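Local coordinates for phosphate transport system protein phoU (Streptococcus pneumoniae, PDB 2I0M), which forms a homodimer that binds zinc and probably takes part in regulating phosphate uptake, at residues Gly20-Val23 against Leu24-Ser28; Lys144-Ser147 against Ile148-Asp152; Asn179-Gln182 against Tyr183-Ile187. All blocks are in the same frame, centred on the assembly; numbering follows the deposited sequence.

Interaction 1: Gly20-Val23 against Leu24-Ser28; sequences GQLV and LETAS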
ATOM      1  N   GLY A  20     -13.043 -10.533   2.606  1.00 41.71           N
ATOM      2  CA  GLY A  20     -12.220 -10.256   3.785  1.00 42.02           C
ATOM      3  C   GLY A  20     -12.043 -11.453   4.700  1.00 42.56           C
ATOM      4  O   GLY A  20     -10.971 -11.648   5.271  1.00 43.46           O
ATOM      5  N   GLN A  21     -13.101 -12.244   4.867  1.00 42.69           N
ATOM      6  CA  GLN A  21     -13.005 -13.528   5.555  1.00 42.90           C
ATOM      7  C   GLN A  21     -12.070 -14.498   4.807  1.00 42.41           C
ATOM      8  O   GLN A  21     -11.277 -15.197   5.420  1.00 42.38           O
ATOM      9  CB  GLN A  21     -14.401 -14.125   5.713  1.00 43.37           C
ATOM     10  CG  GLN A  21     -14.457 -15.366   6.561  1.00 45.74           C
ATOM     11  CD  GLN A  21     -13.991 -15.127   7.996  1.00 50.03           C
ATOM     12  OE1 GLN A  21     -13.338 -16.000   8.591  1.00 53.32           O
ATOM     13  NE2 GLN A  21     -14.332 -13.959   8.563  1.00 47.04           N
ATOM     14  N   LEU A  22     -12.157 -14.530   3.483  1.00 42.12           N
ATOM     15  CA  LEU A  22     -11.217 -15.309   2.694  1.00 42.27           C
ATOM     16  C   LEU A  22      -9.765 -14.865   2.951  1.00 42.20           C
ATOM     17  O   LEU A  22      -8.908 -15.715   3.188  1.00 41.47           O
ATOM     18  CB  LEU A  22     -11.564 -15.287   1.197  1.00 42.35           C
ATOM     19  CG  LEU A  22     -10.662 -16.108   0.257  1.00 43.22           C
ATOM     20  CD1 LEU A  22     -10.613 -17.581   0.676  1.00 42.76           C
ATOM     21  CD2 LEU A  22     -11.092 -15.973  -1.213  1.00 42.31           C
ATOM     22  N   VAL A  23      -9.484 -13.554   2.929  1.00 42.23           N
ATOM     23  CA  VAL A  23      -8.101 -13.112   3.231  1.00 42.52           C
ATOM     24  C   VAL A  23      -7.656 -13.309   4.681  1.00 42.36           C
ATOM     25  O   VAL A  23      -6.465 -13.461   4.922  1.00 42.17           O
ATOM     26  CB  VAL A  23      -7.641 -11.723   2.599  1.00 42.61           C
ATOM     27  CG1 VAL A  23      -8.746 -11.008   1.861  1.00 44.36           C
ATOM     28  CG2 VAL A  23      -6.922 -10.821   3.587  1.00 40.81           C
ATOM     29  N   LEU A  24      -8.605 -13.334   5.621  1.00 42.77           N
ATOM     30  CA  LEU A  24      -8.290 -13.656   7.021  1.00 43.32           C
ATOM     31  C   LEU A  24      -7.879 -15.119   7.155  1.00 43.77           C
ATOM     32  O   LEU A  24      -6.885 -15.425   7.802  1.00 44.28           O
ATOM     33  CB  LEU A  24      -9.444 -13.317   7.978  1.00 42.72           C
ATOM     34  CG  LEU A  24      -9.183 -13.587   9.471  1.00 42.90           C
ATOM     35  CD1 LEU A  24      -8.014 -12.805  10.063  1.00 42.19           C
ATOM     36  CD2 LEU A  24     -10.442 -13.364  10.315  1.00 43.01           C
ATOM     37  N   GLU A  25      -8.641 -16.006   6.526  1.00 44.14           N
ATOM     38  CA  GLU A  25      -8.286 -17.413   6.450  1.00 44.98           C
ATOM     39  C   GLU A  25      -6.913 -17.672   5.839  1.00 44.48           C
ATOM     40  O   GLU A  25      -6.130 -18.454   6.384  1.00 45.08           O
ATOM     41  CB  GLU A  25      -9.359 -18.197   5.695  1.00 45.39           C
ATOM     42  CG  GLU A  25     -10.635 -18.378   6.512  1.00 49.99           C
ATOM     43  CD  GLU A  25     -11.797 -18.930   5.694  1.00 55.88           C
ATOM     44  OE1 GLU A  25     -11.654 -19.091   4.451  1.00 58.38           O
ATOM     45  OE2 GLU A  25     -12.863 -19.194   6.303  1.00 57.55           O
ATOM     46  N   THR A  26      -6.611 -17.033   4.715  1.00 44.19           N
ATOM     47  CA  THR A  26      -5.321 -17.296   4.052  1.00 43.86           C
ATOM     48  C   THR A  26      -4.137 -16.706   4.818  1.00 43.75           C
ATOM     49  O   THR A  26      -3.047 -17.257   4.773  1.00 43.69           O
ATOM     50  CB  THR A  26      -5.286 -16.973   2.515  1.00 43.75           C
ATOM     51  OG1 THR A  26      -4.195 -16.093   2.224  1.00 44.47           O
ATOM     52  CG2 THR A  26      -6.563 -16.364   2.030  1.00 41.56           C
ATOM     53  N   ALA A  27      -4.374 -15.608   5.534  1.00 43.44           N
ATOM     54  CA  ALA A  27      -3.387 -15.020   6.424  1.00 43.41           C
ATOM     55  C   ALA A  27      -3.070 -15.991   7.560  1.00 43.49           C
ATOM     56  O   ALA A  27      -1.908 -16.274   7.865  1.00 43.11           O
ATOM     57  CB  ALA A  27      -3.901 -13.665   6.974  1.00 43.09           C
ATOM     58  N   SER A  28      -4.135 -16.496   8.174  1.00 44.23           N
ATOM     59  CA  SER A  28      -4.062 -17.560   9.182  1.00 45.01           C
ATOM     60  C   SER A  28      -3.317 -18.824   8.701  1.00 44.67           C
ATOM     61  O   SER A  28      -2.398 -19.298   9.374  1.00 44.41           O
ATOM     62  CB  SER A  28      -5.467 -17.897   9.669  1.00 44.52           C
ATOM     63  OG  SER A  28      -5.403 -19.055  10.470  1.00 48.38           O
TER

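Interaction 2: Lys144-Ser147 against Ile148-Asp152; sequences KAIS and IAQKD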
ATOM      1  N   LYS A 144     -14.605   2.515  16.235  1.00 45.94           N
ATOM      2  CA  LYS A 144     -14.031   1.176  16.225  1.00 46.45           C
ATOM      3  C   LYS A 144     -12.942   1.079  15.134  1.00 45.87           C
ATOM      4  O   LYS A 144     -11.876   0.522  15.384  1.00 46.39           O
ATOM      5  CB  LYS A 144     -15.103   0.069  16.099  1.00 46.82           C
ATOM      6  CG  LYS A 144     -16.351   0.281  16.974  1.00 48.36           C
ATOM      7  CD  LYS A 144     -16.919  -1.026  17.567  1.00 52.37           C
ATOM      8  CE  LYS A 144     -17.260  -2.050  16.476  1.00 53.86           C
ATOM      9  NZ  LYS A 144     -17.377  -3.459  17.012  1.00 54.01           N
ATOM     10  N   ALA A 145     -13.189   1.661  13.958  1.00 44.98           N
ATOM     11  CA  ALA A 145     -12.170   1.731  12.899  1.00 44.08           C
ATOM     12  C   ALA A 145     -10.884   2.377  13.397  1.00 43.62           C
ATOM     13  O   ALA A 145      -9.809   1.814  13.239  1.00 43.27           O
ATOM     14  CB  ALA A 145     -12.696   2.474  11.671  1.00 43.97           C
ATOM     15  N   ILE A 146     -11.015   3.555  14.010  1.00 43.71           N
ATOM     16  CA  ILE A 146      -9.883   4.331  14.525  1.00 43.65           C
ATOM     17  C   ILE A 146      -9.073   3.563  15.581  1.00 44.50           C
ATOM     18  O   ILE A 146      -7.834   3.555  15.524  1.00 44.40           O
ATOM     19  CB  ILE A 146     -10.349   5.694  15.086  1.00 43.29           C
ATOM     20  CG1 ILE A 146     -10.829   6.598  13.946  1.00 42.35           C
ATOM     21  CG2 ILE A 146      -9.238   6.367  15.903  1.00 42.82           C
ATOM     22  CD1 ILE A 146     -11.564   7.846  14.400  1.00 37.82           C
ATOM     23  N   SER A 147      -9.762   2.923  16.531  1.00 44.97           N
ATOM     24  CA  SER A 147      -9.079   2.104  17.527  1.00 46.63           C
ATOM     25  C   SER A 147      -8.304   0.926  16.892  1.00 46.92           C
ATOM     26  O   SER A 147      -7.178   0.637  17.308  1.00 47.09           O
ATOM     27  CB  SER A 147     -10.036   1.643  18.635  1.00 46.64           C
ATOM     28  OG  SER A 147     -11.031   0.783  18.104  1.00 50.41           O
ATOM     29  N   ILE A 148      -8.877   0.286  15.869  1.00 47.41           N
ATOM     30  CA  ILE A 148      -8.162  -0.764  15.116  1.00 47.83           C
ATOM     31  C   ILE A 148      -6.897  -0.253  14.409  1.00 48.63           C
ATOM     32  O   ILE A 148      -5.824  -0.874  14.516  1.00 48.71           O
ATOM     33  CB  ILE A 148      -9.084  -1.489  14.105  1.00 48.22           C
ATOM     34  CG1 ILE A 148     -10.189  -2.261  14.853  1.00 47.62           C
ATOM     35  CG2 ILE A 148      -8.272  -2.431  13.180  1.00 46.27           C
ATOM     36  CD1 ILE A 148     -11.374  -2.599  13.990  1.00 47.55           C
ATOM     37  N   ALA A 149      -7.029   0.872  13.698  1.00 48.94           N
ATOM     38  CA  ALA A 149      -5.910   1.510  12.993  1.00 49.28           C
ATOM     39  C   ALA A 149      -4.749   1.798  13.927  1.00 49.71           C
ATOM     40  O   ALA A 149      -3.595   1.636  13.537  1.00 50.11           O
ATOM     41  CB  ALA A 149      -6.357   2.805  12.289  1.00 48.34           C
ATOM     42  N   GLN A 150      -5.066   2.224  15.151  1.00 50.16           N
ATOM     43  CA  GLN A 150      -4.074   2.597  16.167  1.00 50.81           C
ATOM     44  C   GLN A 150      -3.127   1.465  16.575  1.00 50.50           C
ATOM     45  O   GLN A 150      -1.973   1.718  16.923  1.00 50.43           O
ATOM     46  CB  GLN A 150      -4.779   3.137  17.413  1.00 50.77           C
ATOM     47  CG  GLN A 150      -5.324   4.542  17.242  1.00 52.02           C
ATOM     48  CD  GLN A 150      -6.117   5.022  18.445  1.00 52.41           C
ATOM     49  OE1 GLN A 150      -6.821   4.242  19.103  1.00 54.42           O
ATOM     50  NE2 GLN A 150      -6.012   6.320  18.735  1.00 53.74           N
ATOM     51  N   LYS A 151      -3.622   0.226  16.539  1.00 50.35           N
ATOM     52  CA  LYS A 151      -2.793  -0.953  16.842  1.00 50.38           C
ATOM     53  C   LYS A 151      -1.642  -1.185  15.857  1.00 49.79           C
ATOM     54  O   LYS A 151      -0.745  -1.971  16.135  1.00 49.25           O
ATOM     55  CB  LYS A 151      -3.653  -2.208  16.959  1.00 50.41           C
ATOM     56  CG  LYS A 151      -4.583  -2.181  18.156  1.00 51.81           C
ATOM     57  CD  LYS A 151      -5.492  -3.403  18.164  1.00 54.66           C
ATOM     58  CE  LYS A 151      -6.379  -3.402  19.402  1.00 55.16           C
ATOM     59  NZ  LYS A 151      -6.819  -4.782  19.714  1.00 56.50           N
ATOM     60  N   ASP A 152      -1.675  -0.494  14.720  1.00 49.47           N
ATOM     61  CA  ASP A 152      -0.584  -0.540  13.743  1.00 49.33           C
ATOM     62  C   ASP A 152       0.727   0.031  14.284  1.00 49.48           C
ATOM     63  O   ASP A 152       1.798  -0.424  13.881  1.00 49.51           O
ATOM     64  CB  ASP A 152      -0.982   0.166  12.444  1.00 49.54           C
ATOM     65  CG  ASP A 152      -0.047  -0.154  11.289  1.00 49.25           C
ATOM     66  OD1 ASP A 152       0.177  -1.340  10.983  1.00 46.84           O
ATOM     67  OD2 ASP A 152       0.463   0.802  10.681  1.00 50.82           O
TER

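Interaction 3: Asn179-Gln182 against Tyr183-Ile187; sequences NGTQ and YLYII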
ATOM      1  N   ASN A 179      18.215 -17.360   5.078  1.00 49.14           N
ATOM      2  CA  ASN A 179      17.043 -17.298   5.932  1.00 48.52           C
ATOM      3  C   ASN A 179      16.741 -15.896   6.435  1.00 48.20           C
ATOM      4  O   ASN A 179      15.576 -15.509   6.532  1.00 48.19           O
ATOM      5  CB  ASN A 179      17.194 -18.241   7.122  1.00 48.44           C
ATOM      6  CG  ASN A 179      16.728 -19.648   6.818  1.00 48.12           C
ATOM      7  OD1 ASN A 179      16.456 -20.421   7.731  1.00 48.17           O
ATOM      8  ND2 ASN A 179      16.637 -19.992   5.537  1.00 47.61           N
ATOM      9  N   GLY A 180      17.794 -15.152   6.765  1.00 47.69           N
ATOM     10  CA  GLY A 180      17.662 -13.787   7.267  1.00 46.96           C
ATOM     11  C   GLY A 180      16.848 -12.950   6.310  1.00 46.58           C
ATOM     12  O   GLY A 180      15.816 -12.393   6.691  1.00 46.57           O
ATOM     13  N   THR A 181      17.315 -12.897   5.062  1.00 46.21           N
ATOM     14  CA  THR A 181      16.644 -12.210   3.954  1.00 45.70           C
ATOM     15  C   THR A 181      15.170 -12.619   3.841  1.00 45.52           C
ATOM     16  O   THR A 181      14.306 -11.781   3.565  1.00 45.67           O
ATOM     17  CB  THR A 181      17.381 -12.479   2.613  1.00 45.64           C
ATOM     18  OG1 THR A 181      18.780 -12.205   2.765  1.00 45.69           O
ATOM     19  CG2 THR A 181      16.843 -11.606   1.499  1.00 46.25           C
ATOM     20  N   GLN A 182      14.891 -13.900   4.081  1.00 45.10           N
ATOM     21  CA  GLN A 182      13.531 -14.428   4.010  1.00 44.47           C
ATOM     22  C   GLN A 182      12.657 -13.940   5.169  1.00 44.26           C
ATOM     23  O   GLN A 182      11.502 -13.546   4.955  1.00 44.48           O
ATOM     24  CB  GLN A 182      13.539 -15.960   3.906  1.00 44.44           C
ATOM     25  CG  GLN A 182      14.163 -16.515   2.609  1.00 44.30           C
ATOM     26  CD  GLN A 182      13.587 -15.889   1.331  1.00 44.45           C
ATOM     27  OE1 GLN A 182      12.369 -15.743   1.184  1.00 44.30           O
ATOM     28  NE2 GLN A 182      14.466 -15.526   0.402  1.00 42.68           N
ATOM     29  N   TYR A 183      13.206 -13.944   6.383  1.00 43.61           N
ATOM     30  CA  TYR A 183      12.514 -13.376   7.542  1.00 43.03           C
ATOM     31  C   TYR A 183      12.373 -11.850   7.490  1.00 42.56           C
ATOM     32  O   TYR A 183      11.467 -11.291   8.110  1.00 43.04           O
ATOM     33  CB  TYR A 183      13.174 -13.810   8.848  1.00 43.21           C
ATOM     34  CG  TYR A 183      12.796 -15.207   9.266  1.00 43.97           C
ATOM     35  CD1 TYR A 183      11.613 -15.447   9.954  1.00 44.19           C
ATOM     36  CD2 TYR A 183      13.621 -16.296   8.974  1.00 44.48           C
ATOM     37  CE1 TYR A 183      11.257 -16.731  10.348  1.00 44.68           C
ATOM     38  CE2 TYR A 183      13.270 -17.583   9.355  1.00 44.41           C
ATOM     39  CZ  TYR A 183      12.085 -17.793  10.042  1.00 44.40           C
ATOM     40  OH  TYR A 183      11.725 -19.066  10.424  1.00 45.08           O
ATOM     41  N   LEU A 184      13.254 -11.175   6.756  1.00 41.74           N
ATOM     42  CA  LEU A 184      13.063  -9.751   6.500  1.00 41.14           C
ATOM     43  C   LEU A 184      11.826  -9.533   5.631  1.00 40.62           C
ATOM     44  O   LEU A 184      10.992  -8.687   5.958  1.00 40.46           O
ATOM     45  CB  LEU A 184      14.308  -9.089   5.881  1.00 40.92           C
ATOM     46  CG  LEU A 184      15.517  -8.846   6.802  1.00 40.93           C
ATOM     47  CD1 LEU A 184      16.671  -8.188   6.042  1.00 39.32           C
ATOM     48  CD2 LEU A 184      15.162  -8.025   8.050  1.00 40.23           C
ATOM     49  N   TYR A 185      11.698 -10.310   4.550  1.00 40.21           N
ATOM     50  CA  TYR A 185      10.524 -10.223   3.671  1.00 39.98           C
ATOM     51  C   TYR A 185       9.251 -10.506   4.446  1.00 39.77           C
ATOM     52  O   TYR A 185       8.296  -9.743   4.349  1.00 40.05           O
ATOM     53  CB  TYR A 185      10.613 -11.194   2.497  1.00 40.27           C
ATOM     54  CG  TYR A 185      11.811 -11.002   1.596  1.00 41.62           C
ATOM     55  CD1 TYR A 185      12.378  -9.735   1.399  1.00 41.55           C
ATOM     56  CD2 TYR A 185      12.354 -12.081   0.900  1.00 41.34           C
ATOM     57  CE1 TYR A 185      13.466  -9.566   0.564  1.00 42.45           C
ATOM     58  CE2 TYR A 185      13.444 -11.918   0.062  1.00 41.44           C
ATOM     59  CZ  TYR A 185      13.992 -10.661  -0.107  1.00 42.23           C
ATOM     60  OH  TYR A 185      15.082 -10.496  -0.940  1.00 42.76           O
ATOM     61  N   ILE A 186       9.258 -11.590   5.229  1.00 39.02           N
ATOM     62  CA  ILE A 186       8.096 -12.006   6.000  1.00 38.59           C
ATOM     63  C   ILE A 186       7.572 -10.877   6.881  1.00 38.60           C
ATOM     64  O   ILE A 186       6.368 -10.596   6.890  1.00 38.43           O
ATOM     65  CB  ILE A 186       8.390 -13.276   6.854  1.00 38.64           C
ATOM     66  CG1 ILE A 186       8.439 -14.507   5.951  1.00 38.26           C
ATOM     67  CG2 ILE A 186       7.339 -13.446   7.957  1.00 37.75           C
ATOM     68  CD1 ILE A 186       9.224 -15.667   6.512  1.00 40.47           C
ATOM     69  N   ILE A 187       8.468 -10.230   7.618  1.00 38.77           N
ATOM     70  CA  ILE A 187       8.033  -9.172   8.526  1.00 39.34           C
ATOM     71  C   ILE A 187       7.583  -7.929   7.758  1.00 39.55           C
ATOM     72  O   ILE A 187       6.703  -7.213   8.220  1.00 39.39           O
ATOM     73  CB  ILE A 187       9.065  -8.852   9.658  1.00 39.26           C
ATOM     74  CG1 ILE A 187      10.360  -8.258   9.106  1.00 39.82           C
ATOM     75  CG2 ILE A 187       9.330 -10.104  10.477  1.00 38.76           C
ATOM     76  CD1 ILE A 187      11.171  -7.486  10.137  1.00 39.37           C
TER

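Interaction 1: Gly20-Val23 against Leu24-Ser28
The amide of Leu24 reaches back one helical turn to Gly20, with Leu24 N 2.9 Å from Gly20 O. It belongs to the run of i to i+4 backbone bonds in the long helix 5-35 of the PhoU helical bundle. The next is straighter: Glu25 N lies 3.0 Å from Gln21 O with an N-H...O angle of 173°. Ala27 N continues the ladder, 3.1 Å from Val23 O.

On the outer side of the helix, Gln21 and Glu25 run across each other obliquely. The Gln21 chain folds at chi2 (61°), which swings its amide towards the following turn, while Glu25 extends beyond CG after laying CG over Gln21 O at 3.4 Å. Amide and carboxylate planes stand 81° apart, and Gln21 OE1 stays 4.0 Å from Glu25 OE2, as expected of two acceptors that merely pass.

Val23, Leu24 and Ala27 give the inward side an apolar character. Val23 packs on Met93 of helix 74-105 and Phe193 of helix 177-209, and Leu24 meets Leu130 of helix 117-136. Helix 5-35 thereby touches both PhoU sequence regions. Along that inward side the methyl of Ala27 settles over the preceding turn, with Ala27 CB 3.3 Å from Val23 O.

Interaction 2: Lys144-Ser147 against Ile148-Asp152
Lys144 starts the contact through its carbonyl, which accepts from two donors. Ile148 N supplies the regular helical bond, 3.0 Å from Lys144 O, and the hydroxyl of Ser147 joins it, with Ser147 OG 2.9 Å from the same Lys144 O. Both donors come from the same face of the carbonyl plane, but the hydroxyl arrives far from the C=O line (C=O...OG angle 114°). The ethyl branch of Ile148 also lies along this carbonyl, its CG1 3.3 Å from Lys144 O.

Ala145 follows with a bond from Ala149 N, 3.0 Å from Ala145 O. Ile146 O then takes Gln150 N at 3.1 Å. Gln150 CG stands beside its own backbone N (chi1 -75°), and the chain runs extended from there, bringing CG within 3.2 Å of Ile146 O.

Ser147 closes the segment. Its OG sits between backbone N and carbonyl carbon (chi1 65°), which turns it back to Lys144 O and, weakly, to Ser143 O. Across the turn Gln150 OE1 comes 3.5 Å from Ser147 CA.

Inward, Ile148 packs on Cys201 of helix 177-209 and on Ala136 of helix 117-136. At the far end Asp152 begins the next helix and is a zinc ligand together with Asp156, Glu191 and Asp195. Within the short helix 142-150, two donors on one carbonyl satisfy the serine hydroxyl inside its own turn, and the pull on Lys144 O is probably shared between them.

Interaction 3: Asn179-Gln182 against Tyr183-Ile187
Thr181 and Tyr185 lie side by side, pointing the same way, as i to i+4 neighbours along one face of helix 177-209, an alpha-helix of the PhoU bundle. The threonine methyl is the branch that touches, Thr181 CG2 being 3.2 Å from Tyr185 OH. With CG2 anti to the backbone N, OG1 is turned back to bond Ile177 O. Thr181 O accepts from Tyr185 N at 3.2 Å and also sits 3.2 Å above the plane of the Tyr185 ring, over its centre.

Gln182, three residues before Tyr185, approaches the edge of that ring. Its chain bends at chi2 (-51°), carrying the amide up to Tyr185 with the two planes 78° apart and Gln182 OE1 3.7 Å from Tyr185 CD2.

Tyr183 leaves the helix on another side and sets a ring edge against the previous turn, Tyr183 CD2 3.2 Å from Asn179 O. Its hydroxyl bonds Lys37 NZ and its ring packs on Ile166 of helix 152-168, while Leu184 touches Tyr160 of the second subunit.

The two tyrosines thus meet carbonyls differently: Asn179 O lies near the weakly positive C-H of Tyr183 CD2, whereas Thr181 O over the pi face probably gains little from the ring and is anchored by its backbone N-H bond.

In the fold
Along the chain the three contacts follow in series, each a local stretch: interaction 1 on helix 5-35, interaction 2 on helix 142-150 running to the start of helix 152-168, and interaction 3 near the beginning of helix 177-209. Centres lie about 19 Å apart for interactions 1 and 2, about 21 Å for 1 and 3 and about 26 Å for 2 and 3; none touches another. Interaction 1 belongs to the first PhoU sequence region, the others to the second. Helix 177-209 carries interaction 3, supplies Phe193 to interaction 1 and Cys201 to interaction 2, and brings Glu191 and Asp195 to the zinc site of Asp152. It thus runs past all three sites, and interaction 3 also reaches the second subunit through Leu184.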